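Local coordinates for fibrinogen binding protein (PDB 3DOA) that probably binds fibrinogen and belongs to the NFACT family, at residues 174-185 and 216-226; 29-37 and 46-54. One frame throughout, in Å; residues are numbered along the deposited sequence.

The two contacts lie on opposite sides of the chain's centre, their own centres about 38 Å apart and their nearest atoms about 25 Å apart, and they share no helix or strand. Interaction 2 is sheet pairing: strands 33-40 and 43-50 form the middle of a four-stranded antiparallel sheet, joined by regular backbone hydrogen bonds, with Ile34, Met36, Leu47 and Leu49 buried on one face and the partly exposed Leu35, Leu48 and Gln46 on the other. Interaction 1 sits farther out, in a helical region nearer the surface, and joins short helix 176-179 and the chain after it to helix 220-232. It depends on side-chain packing around two phenylalanines, with one weak hydrogen bond across it.

Interaction 1 of 2, residues 174-185 and 216-226; sequences ITGAEVLKYIDF and MTSSTLPEAFD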
loop_
_atom_site.group_PDB
_atom_site.type_symbol
_atom_site.label_atom_id
_atom_site.label_comp_id
_atom_site.label_asym_id
_atom_site.label_seq_id
_atom_site.Cartn_x
_atom_site.Cartn_y
_atom_site.Cartn_z
ATOM N N ILE A 174 5.234 16.281 -9.940
ATOM C CA ILE A 174 6.455 17.067 -10.006
ATOM C C ILE A 174 7.248 16.516 -11.171
ATOM O O ILE A 174 7.100 15.322 -11.499
ATOM C CB ILE A 174 7.190 16.953 -8.675
ATOM C CG1 ILE A 174 8.389 17.875 -8.657
ATOM C CG2 ILE A 174 7.578 15.492 -8.378
ATOM C CD1 ILE A 174 8.821 18.233 -7.246
ATOM N N THR A 175 7.975 17.395 -11.857
ATOM C CA THR A 175 8.868 16.972 -12.935
ATOM C C THR A 175 10.272 16.917 -12.395
ATOM O O THR A 175 10.565 17.473 -11.313
ATOM C CB THR A 175 8.889 17.908 -14.127
ATOM O OG1 THR A 175 9.279 19.225 -13.729
ATOM C CG2 THR A 175 7.575 17.925 -14.718
ATOM N N GLY A 176 11.142 16.259 -13.148
ATOM C CA GLY A 176 12.529 16.129 -12.704
ATOM C C GLY A 176 13.198 17.481 -12.593
ATOM O O GLY A 176 13.968 17.724 -11.638
ATOM N N ALA A 177 12.918 18.364 -13.573
ATOM C CA ALA A 177 13.525 19.708 -13.574
ATOM C C ALA A 177 13.194 20.367 -12.251
ATOM O O ALA A 177 14.017 21.065 -11.718
ATOM C CB ALA A 177 13.016 20.515 -14.668
ATOM N N GLU A 178 11.981 20.091 -11.728
ATOM C CA GLU A 178 11.409 20.715 -10.529
ATOM C C GLU A 178 11.934 20.135 -9.229
ATOM O O GLU A 178 12.080 20.875 -8.260
ATOM C CB GLU A 178 9.874 20.550 -10.521
ATOM C CG GLU A 178 9.106 21.643 -11.288
ATOM C CD GLU A 178 7.702 21.240 -11.795
ATOM O OE1 GLU A 178 7.191 20.142 -11.484
ATOM O OE2 GLU A 178 7.113 22.050 -12.542
ATOM N N VAL A 179 12.184 18.821 -9.203
ATOM C CA VAL A 179 12.901 18.148 -8.087
ATOM C C VAL A 179 14.168 18.875 -7.605
ATOM O O VAL A 179 14.473 18.921 -6.411
ATOM C CB VAL A 179 13.305 16.728 -8.456
ATOM C CG1 VAL A 179 13.847 16.019 -7.249
ATOM C CG2 VAL A 179 12.134 15.944 -9.047
ATOM N N LEU A 180 14.890 19.477 -8.540
ATOM C CA LEU A 180 16.164 20.090 -8.206
ATOM C C LEU A 180 16.006 21.025 -7.067
ATOM O O LEU A 180 16.790 20.978 -6.148
ATOM C CB LEU A 180 16.783 20.793 -9.385
ATOM C CG LEU A 180 17.144 19.836 -10.519
ATOM C CD1 LEU A 180 17.885 20.610 -11.588
ATOM C CD2 LEU A 180 17.943 18.556 -10.030
ATOM N N LYS A 181 14.963 21.839 -7.087
ATOM C CA LYS A 181 14.701 22.756 -5.966
ATOM C C LYS A 181 14.919 22.168 -4.571
ATOM O O LYS A 181 15.256 22.883 -3.646
ATOM C CB LYS A 181 13.262 23.245 -6.020
ATOM C CG LYS A 181 13.000 24.255 -7.114
ATOM C CD LYS A 181 11.570 24.852 -7.016
ATOM C CE LYS A 181 10.449 23.768 -7.200
ATOM N NZ LYS A 181 10.403 23.389 -8.650
ATOM N N TYR A 182 14.696 20.874 -4.417
ATOM C CA TYR A 182 14.705 20.244 -3.089
ATOM C C TYR A 182 15.975 19.436 -2.779
ATOM O O TYR A 182 15.976 18.670 -1.815
ATOM C CB TYR A 182 13.452 19.323 -2.940
ATOM C CG TYR A 182 12.163 20.036 -3.308
ATOM C CD1 TYR A 182 11.594 20.941 -2.427
ATOM C CD2 TYR A 182 11.554 19.841 -4.561
ATOM C CE1 TYR A 182 10.423 21.662 -2.761
ATOM C CE2 TYR A 182 10.396 20.552 -4.930
ATOM C CZ TYR A 182 9.809 21.481 -4.009
ATOM O OH TYR A 182 8.653 22.240 -4.306
ATOM N N ILE A 183 17.022 19.572 -3.614
ATOM C CA ILE A 183 18.272 18.777 -3.521
ATOM C C ILE A 183 19.490 19.675 -3.424
ATOM O O ILE A 183 19.666 20.558 -4.257
ATOM C CB ILE A 183 18.500 17.960 -4.767
ATOM C CG1 ILE A 183 17.360 16.957 -4.958
ATOM C CG2 ILE A 183 19.862 17.305 -4.670
ATOM C CD1 ILE A 183 17.227 15.926 -3.866
ATOM N N ASP A 184 20.308 19.459 -2.399
ATOM C CA ASP A 184 21.593 20.121 -2.268
ATOM C C ASP A 184 22.631 19.086 -2.734
ATOM O O ASP A 184 22.870 18.097 -2.063
ATOM C CB ASP A 184 21.814 20.532 -0.819
ATOM C CG ASP A 184 23.179 21.158 -0.559
ATOM O OD1 ASP A 184 24.127 21.041 -1.386
ATOM O OD2 ASP A 184 23.320 21.753 0.523
ATOM N N PHE A 185 23.219 19.282 -3.902
ATOM C CA PHE A 185 24.112 18.270 -4.405
ATOM C C PHE A 185 25.379 18.174 -3.534
ATOM O O PHE A 185 25.967 17.087 -3.382
ATOM C CB PHE A 185 24.446 18.569 -5.855
ATOM C CG PHE A 185 23.423 18.086 -6.811
ATOM C CD1 PHE A 185 22.442 18.923 -7.276
ATOM C CD2 PHE A 185 23.427 16.771 -7.236
ATOM C CE1 PHE A 185 21.494 18.452 -8.172
ATOM C CE2 PHE A 185 22.466 16.298 -8.120
ATOM C CZ PHE A 185 21.516 17.132 -8.589
ATOM N N MET A 216 25.260 11.597 -10.074
ATOM C CA MET A 216 24.094 12.415 -9.746
ATOM C C MET A 216 24.542 13.886 -9.779
ATOM O O MET A 216 25.396 14.285 -9.022
ATOM C CB MET A 216 23.460 12.021 -8.379
ATOM C CG MET A 216 22.454 10.842 -8.368
ATOM S SD MET A 216 21.072 10.970 -9.522
ATOM C CE MET A 216 21.724 9.997 -10.904
ATOM N N THR A 217 23.930 14.669 -10.664
ATOM C CA THR A 217 24.226 16.104 -10.882
ATOM C C THR A 217 22.922 16.771 -11.262
ATOM O O THR A 217 21.975 16.089 -11.567
ATOM C CB THR A 217 25.111 16.343 -12.126
ATOM O OG1 THR A 217 24.266 16.329 -13.302
ATOM C CG2 THR A 217 26.191 15.288 -12.237
ATOM N N SER A 218 22.924 18.091 -11.344
ATOM C CA SER A 218 21.767 18.857 -11.813
ATOM C C SER A 218 21.304 18.517 -13.254
ATOM O O SER A 218 20.133 18.660 -13.548
ATOM C CB SER A 218 22.074 20.342 -11.747
ATOM O OG SER A 218 22.656 20.756 -12.984
ATOM N N SER A 219 22.195 18.084 -14.147
ATOM C CA SER A 219 21.732 17.565 -15.443
ATOM C C SER A 219 21.172 16.161 -15.378
ATOM O O SER A 219 20.234 15.827 -16.104
ATOM C CB SER A 219 22.822 17.519 -16.472
ATOM O OG SER A 219 23.319 18.803 -16.602
ATOM N N THR A 220 21.731 15.309 -14.542
ATOM C CA THR A 220 21.374 13.903 -14.666
ATOM C C THR A 220 20.186 13.480 -13.799
ATOM O O THR A 220 19.397 12.602 -14.189
ATOM C CB THR A 220 22.584 13.027 -14.315
ATOM O OG1 THR A 220 23.092 13.451 -13.045
ATOM C CG2 THR A 220 23.622 13.102 -15.411
ATOM N N LEU A 221 20.089 14.104 -12.613
ATOM C CA LEU A 221 19.123 13.686 -11.603
ATOM C C LEU A 221 17.757 13.745 -12.227
ATOM O O LEU A 221 17.067 12.736 -12.227
ATOM C CB LEU A 221 19.219 14.498 -10.342
ATOM C CG LEU A 221 18.226 14.099 -9.231
ATOM C CD1 LEU A 221 17.919 12.587 -9.183
ATOM C CD2 LEU A 221 18.646 14.594 -7.797
ATOM N N PRO A 222 17.392 14.883 -12.863
ATOM C CA PRO A 222 16.090 14.994 -13.523
ATOM C C PRO A 222 15.789 13.866 -14.473
ATOM O O PRO A 222 14.719 13.316 -14.439
ATOM C CB PRO A 222 16.207 16.296 -14.287
ATOM C CG PRO A 222 17.147 17.088 -13.495
ATOM C CD PRO A 222 18.157 16.135 -13.001
ATOM N N GLU A 223 16.762 13.527 -15.303
ATOM C CA GLU A 223 16.656 12.412 -16.245
ATOM C C GLU A 223 16.371 11.105 -15.536
ATOM O O GLU A 223 15.548 10.332 -15.981
ATOM C CB GLU A 223 17.992 12.250 -16.970
ATOM C CG GLU A 223 18.133 12.943 -18.261
ATOM C CD GLU A 223 19.549 13.464 -18.506
ATOM O OE1 GLU A 223 20.531 12.795 -18.062
ATOM O OE2 GLU A 223 19.700 14.545 -19.151
ATOM N N ALA A 224 17.096 10.847 -14.457
ATOM C CA ALA A 224 16.939 9.594 -13.740
ATOM C C ALA A 224 15.503 9.511 -13.167
ATOM O O ALA A 224 14.696 8.620 -13.495
ATOM C CB ALA A 224 18.008 9.482 -12.624
ATOM N N PHE A 225 15.175 10.503 -12.347
ATOM C CA PHE A 225 13.848 10.659 -11.826
ATOM C C PHE A 225 12.743 10.400 -12.888
ATOM O O PHE A 225 11.920 9.476 -12.730
ATOM C CB PHE A 225 13.725 12.043 -11.237
ATOM C CG PHE A 225 12.438 12.261 -10.500
ATOM C CD1 PHE A 225 12.339 12.000 -9.129
ATOM C CD2 PHE A 225 11.307 12.729 -11.151
ATOM C CE1 PHE A 225 11.105 12.203 -8.433
ATOM C CE2 PHE A 225 10.116 12.933 -10.432
ATOM C CZ PHE A 225 10.027 12.646 -9.094
ATOM N N ASP A 226 12.733 11.182 -13.963
ATOM C CA ASP A 226 11.686 11.049 -14.931
ATOM C C ASP A 226 11.676 9.613 -15.467
ATOM O O ASP A 226 10.648 8.915 -15.415
ATOM C CB ASP A 226 11.821 12.106 -16.025
ATOM C CG ASP A 226 11.443 13.554 -15.535
ATOM O OD1 ASP A 226 10.707 13.731 -14.461
ATOM O OD2 ASP A 226 11.894 14.513 -16.257
#
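Val179 CG2 stands almost exactly on the axis of the Phe225 ring, 3.7 Å from the centroid and 1° off the ring normal, a CH-pi contact of unusual centring. CG of Phe225 is anti to its backbone N (chi1 -172°), which carries the ring out from helix 220-232 toward segment 174-185. Ile174 CG2 touches CZ of the same ring at 3.8 Å, the two side chains crossing at about a right angle. Next to the ring, where Gly176 has no side chain, the backbones close to 3.8 Å between Gly176 CA and Pro222 CA. The one hydrogen bond across the contact is weak and bent: Gly176 N gives to Asp226 OD1 at 2.9 Å with an angle of 126°. Leu180 lays CD2 against CD and CG of Pro222, while Ile183 CG1 and Leu221 CD2 meet tip to tip at 3.9 Å. The Phe185 ring packs beside Leu221 and Ser218, though its exact placing is doubtful. Capping boxes, Thr175 with Glu178 and Thr217 with Thr220, lie at or just before the two helices, the Glu178 N to Thr175 OG1 bond being weak. Around the contact, Phe198 packs on Ile174 and Val179, helix 190-197 touches Ile183 and Leu221, and helix 203-210 lies against Leu221 and Met216, making this a junction of helices.

Interaction 2 of 2, residues 29-37 and 46-54; sequences PDNDTILMV and QLLLSIHPN
Leu49 and Ile34 face each other as a hydrogen-bonded antiparallel pair, Ile34 N to Leu49 O and Leu49 N to Ile34 O both measuring 2.8 Å. The Ile34 N to Leu49 O bond is nearly straight, with an N-H...O angle of 173°. From Leu49 CB, 3.6 Å from Ile34 O, the side chain rises on the face shared with Ile34, Met36 and Leu47. Its CG is set beside the backbone N (chi1 -62°) and stays near the same carbonyl. At the tip, Leu49 CD1 comes within 3.6 Å of Ile34 O and touches Ile34 CG2 and Met36 CB, each at 4.0 Å. A second hydrogen-bonded pair, Met36 with Leu47, continues the pairing. Leu35, Leu48 and Gln46 point to the other face, where Leu35 CD1 meets Leu48 CB at 3.9 Å and Gln46 CG beside it; Thr33 CG2 packs on Leu48 CG. Where the strand begins, Asp30 OD1 takes Asp32 N in an Asx turn and also Thr33 OG1, with Thr33 OG1 to Asp30 OD1 2.6 Å, the two donors arriving from opposite faces of its carboxylate plane. Strands 22-30 and 57-61 flank the pair, and helix 73-82 lies over Ile34 and Met36 through Phe74, Phe78 and Leu82. The chemistry divides accordingly: backbone bonds satisfy the polar atoms between the strands, so Ile34 and Met36 can be buried beneath the helix, while two bonds to one carboxylate oxygen hold the turn at the strand's start and probably lower the basicity of the Asp30 carboxylate.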
loop_
_atom_site.group_PDB
_atom_site.type_symbol
_atom_site.label_atom_id
_atom_site.label_comp_id
_atom_site.label_asym_id
_atom_site.label_seq_id
_atom_site.Cartn_x
_atom_site.Cartn_y
_atom_site.Cartn_z
ATOM N N PRO A 29 -7.666 -14.460 10.771
ATOM C CA PRO A 29 -6.996 -15.699 11.162
ATOM C C PRO A 29 -5.998 -15.532 12.267
ATOM O O PRO A 29 -5.552 -16.552 12.783
ATOM C CB PRO A 29 -6.284 -16.133 9.897
ATOM C CG PRO A 29 -6.817 -15.131 8.806
ATOM C CD PRO A 29 -7.111 -13.913 9.533
ATOM N N ASP A 30 -5.648 -14.280 12.607
ATOM C CA ASP A 30 -4.797 -13.950 13.770
ATOM C C ASP A 30 -4.975 -12.493 14.180
ATOM O O ASP A 30 -5.717 -11.766 13.539
ATOM C CB ASP A 30 -3.323 -14.227 13.453
ATOM C CG ASP A 30 -2.753 -13.286 12.397
ATOM O OD1 ASP A 30 -3.266 -12.157 12.170
ATOM O OD2 ASP A 30 -1.771 -13.680 11.767
ATOM N N ASN A 31 -4.243 -12.037 15.189
ATOM C CA ASN A 31 -4.432 -10.680 15.681
ATOM C C ASN A 31 -3.981 -9.596 14.778
ATOM O O ASN A 31 -4.188 -8.441 15.093
ATOM C CB ASN A 31 -3.696 -10.479 16.973
ATOM C CG ASN A 31 -4.337 -11.198 18.092
ATOM O OD1 ASN A 31 -3.856 -12.282 18.492
ATOM N ND2 ASN A 31 -5.480 -10.642 18.594
ATOM N N ASP A 32 -3.348 -9.951 13.671
ATOM C CA ASP A 32 -2.714 -8.978 12.788
ATOM C C ASP A 32 -3.324 -8.994 11.398
ATOM O O ASP A 32 -2.870 -8.274 10.524
ATOM C CB ASP A 32 -1.208 -9.277 12.689
ATOM C CG ASP A 32 -0.443 -8.994 14.015
ATOM O OD1 ASP A 32 -0.564 -7.859 14.567
ATOM O OD2 ASP A 32 0.294 -9.908 14.496
ATOM N N THR A 33 -4.364 -9.789 11.182
ATOM C CA THR A 33 -4.766 -10.059 9.832
ATOM C C THR A 33 -6.249 -10.165 9.625
ATOM O O THR A 33 -6.962 -10.873 10.370
ATOM C CB THR A 33 -4.242 -11.385 9.420
ATOM O OG1 THR A 33 -2.850 -11.450 9.731
ATOM C CG2 THR A 33 -4.485 -11.576 7.937
ATOM N N ILE A 34 -6.703 -9.481 8.583
ATOM C CA ILE A 34 -8.058 -9.592 8.125
ATOM C C ILE A 34 -8.061 -10.114 6.713
ATOM O O ILE A 34 -7.354 -9.646 5.820
ATOM C CB ILE A 34 -8.844 -8.254 8.241
ATOM C CG1 ILE A 34 -9.301 -8.024 9.690
ATOM C CG2 ILE A 34 -10.056 -8.222 7.359
ATOM C CD1 ILE A 34 -10.105 -9.192 10.289
ATOM N N LEU A 35 -8.913 -11.107 6.555
ATOM C CA LEU A 35 -9.134 -11.847 5.343
ATOM C C LEU A 35 -10.527 -11.479 4.908
ATOM O O LEU A 35 -11.481 -11.681 5.655
ATOM C CB LEU A 35 -9.072 -13.323 5.711
ATOM C CG LEU A 35 -8.445 -14.263 4.699
ATOM C CD1 LEU A 35 -7.385 -13.532 3.816
ATOM C CD2 LEU A 35 -7.885 -15.484 5.465
ATOM N N MET A 36 -10.681 -10.895 3.740
ATOM C CA MET A 36 -11.998 -10.362 3.373
ATOM C C MET A 36 -12.344 -10.994 2.040
ATOM O O MET A 36 -11.694 -10.652 1.059
ATOM C CB MET A 36 -11.930 -8.831 3.340
ATOM C CG MET A 36 -12.933 -8.158 2.437
ATOM S SD MET A 36 -13.052 -6.288 2.529
ATOM C CE MET A 36 -13.058 -5.878 4.309
ATOM N N VAL A 37 -13.302 -11.943 1.979
ATOM C CA VAL A 37 -13.612 -12.495 0.639
ATOM C C VAL A 37 -14.668 -11.707 -0.170
ATOM O O VAL A 37 -15.727 -11.410 0.310
ATOM C CB VAL A 37 -13.741 -14.044 0.528
ATOM C CG1 VAL A 37 -13.696 -14.681 1.864
ATOM C CG2 VAL A 37 -14.924 -14.442 -0.307
ATOM N N GLN A 46 -9.936 -13.885 -2.166
ATOM C CA GLN A 46 -9.437 -13.652 -0.787
ATOM C C GLN A 46 -8.462 -12.456 -0.709
ATOM O O GLN A 46 -7.328 -12.546 -1.123
ATOM C CB GLN A 46 -8.675 -14.874 -0.303
ATOM C CG GLN A 46 -9.213 -15.650 0.834
ATOM C CD GLN A 46 -8.436 -16.962 1.022
ATOM O OE1 GLN A 46 -7.286 -17.103 0.538
ATOM N NE2 GLN A 46 -9.062 -17.949 1.707
ATOM N N LEU A 47 -8.935 -11.359 -0.140
ATOM C CA LEU A 47 -8.179 -10.118 0.018
ATOM C C LEU A 47 -7.556 -10.153 1.410
ATOM O O LEU A 47 -8.265 -10.249 2.408
ATOM C CB LEU A 47 -9.141 -8.938 -0.087
ATOM C CG LEU A 47 -8.518 -7.577 -0.249
ATOM C CD1 LEU A 47 -7.664 -7.544 -1.496
ATOM C CD2 LEU A 47 -9.612 -6.596 -0.397
ATOM N N LEU A 48 -6.238 -10.115 1.487
ATOM C CA LEU A 48 -5.578 -10.157 2.768
ATOM C C LEU A 48 -5.056 -8.791 3.082
ATOM O O LEU A 48 -4.428 -8.104 2.237
ATOM C CB LEU A 48 -4.456 -11.185 2.761
ATOM C CG LEU A 48 -3.645 -11.419 4.054
ATOM C CD1 LEU A 48 -3.094 -12.877 4.137
ATOM C CD2 LEU A 48 -2.538 -10.421 4.159
ATOM N N LEU A 49 -5.369 -8.408 4.310
ATOM C CA LEU A 49 -5.051 -7.107 4.838
ATOM C C LEU A 49 -4.308 -7.408 6.120
ATOM O O LEU A 49 -4.925 -7.882 7.049
ATOM C CB LEU A 49 -6.334 -6.298 5.117
ATOM C CG LEU A 49 -7.326 -5.919 3.971
ATOM C CD1 LEU A 49 -8.598 -6.755 3.979
ATOM C CD2 LEU A 49 -7.770 -4.474 4.042
ATOM N N SER A 50 -2.985 -7.212 6.156
ATOM C CA SER A 50 -2.181 -7.523 7.348
ATOM C C SER A 50 -1.665 -6.252 7.880
ATOM O O SER A 50 -1.271 -5.400 7.167
ATOM C CB SER A 50 -0.964 -8.444 7.084
ATOM O OG SER A 50 -0.526 -9.140 8.287
ATOM N N ILE A 51 -1.622 -6.181 9.174
ATOM C CA ILE A 51 -1.304 -4.981 9.904
ATOM C C ILE A 51 0.020 -5.328 10.623
ATOM O O ILE A 51 0.488 -4.583 11.481
ATOM C CB ILE A 51 -2.490 -4.793 10.904
ATOM C CG1 ILE A 51 -2.536 -3.503 11.694
ATOM C CG2 ILE A 51 -2.468 -5.911 12.036
ATOM C CD1 ILE A 51 -3.243 -3.823 13.195
ATOM N N HIS A 52 0.610 -6.481 10.275
ATOM C CA HIS A 52 1.716 -7.038 11.032
ATOM C C HIS A 52 2.949 -6.096 10.998
ATOM O O HIS A 52 3.287 -5.541 9.931
ATOM C CB HIS A 52 2.062 -8.382 10.436
ATOM C CG HIS A 52 3.178 -9.056 11.138
ATOM N ND1 HIS A 52 2.971 -9.986 12.134
ATOM C CD2 HIS A 52 4.514 -8.882 11.055
ATOM C CE1 HIS A 52 4.139 -10.389 12.602
ATOM N NE2 HIS A 52 5.089 -9.731 11.964
ATOM N N PRO A 53 3.612 -5.891 12.158
ATOM C CA PRO A 53 4.643 -4.849 12.318
ATOM C C PRO A 53 5.804 -4.971 11.341
ATOM O O PRO A 53 6.386 -3.964 10.899
ATOM C CB PRO A 53 5.107 -5.019 13.736
ATOM C CG PRO A 53 4.606 -6.321 14.164
ATOM C CD PRO A 53 3.403 -6.619 13.411
ATOM N N ASN A 54 6.116 -6.198 10.967
ATOM C CA ASN A 54 7.057 -6.401 9.871
ATOM C C ASN A 54 6.432 -6.556 8.528
ATOM O O ASN A 54 6.889 -5.921 7.612
ATOM C CB ASN A 54 7.884 -7.612 10.190
ATOM C CG ASN A 54 8.611 -7.437 11.497
ATOM O OD1 ASN A 54 9.127 -6.336 11.746
ATOM N ND2 ASN A 54 8.621 -8.475 12.360
#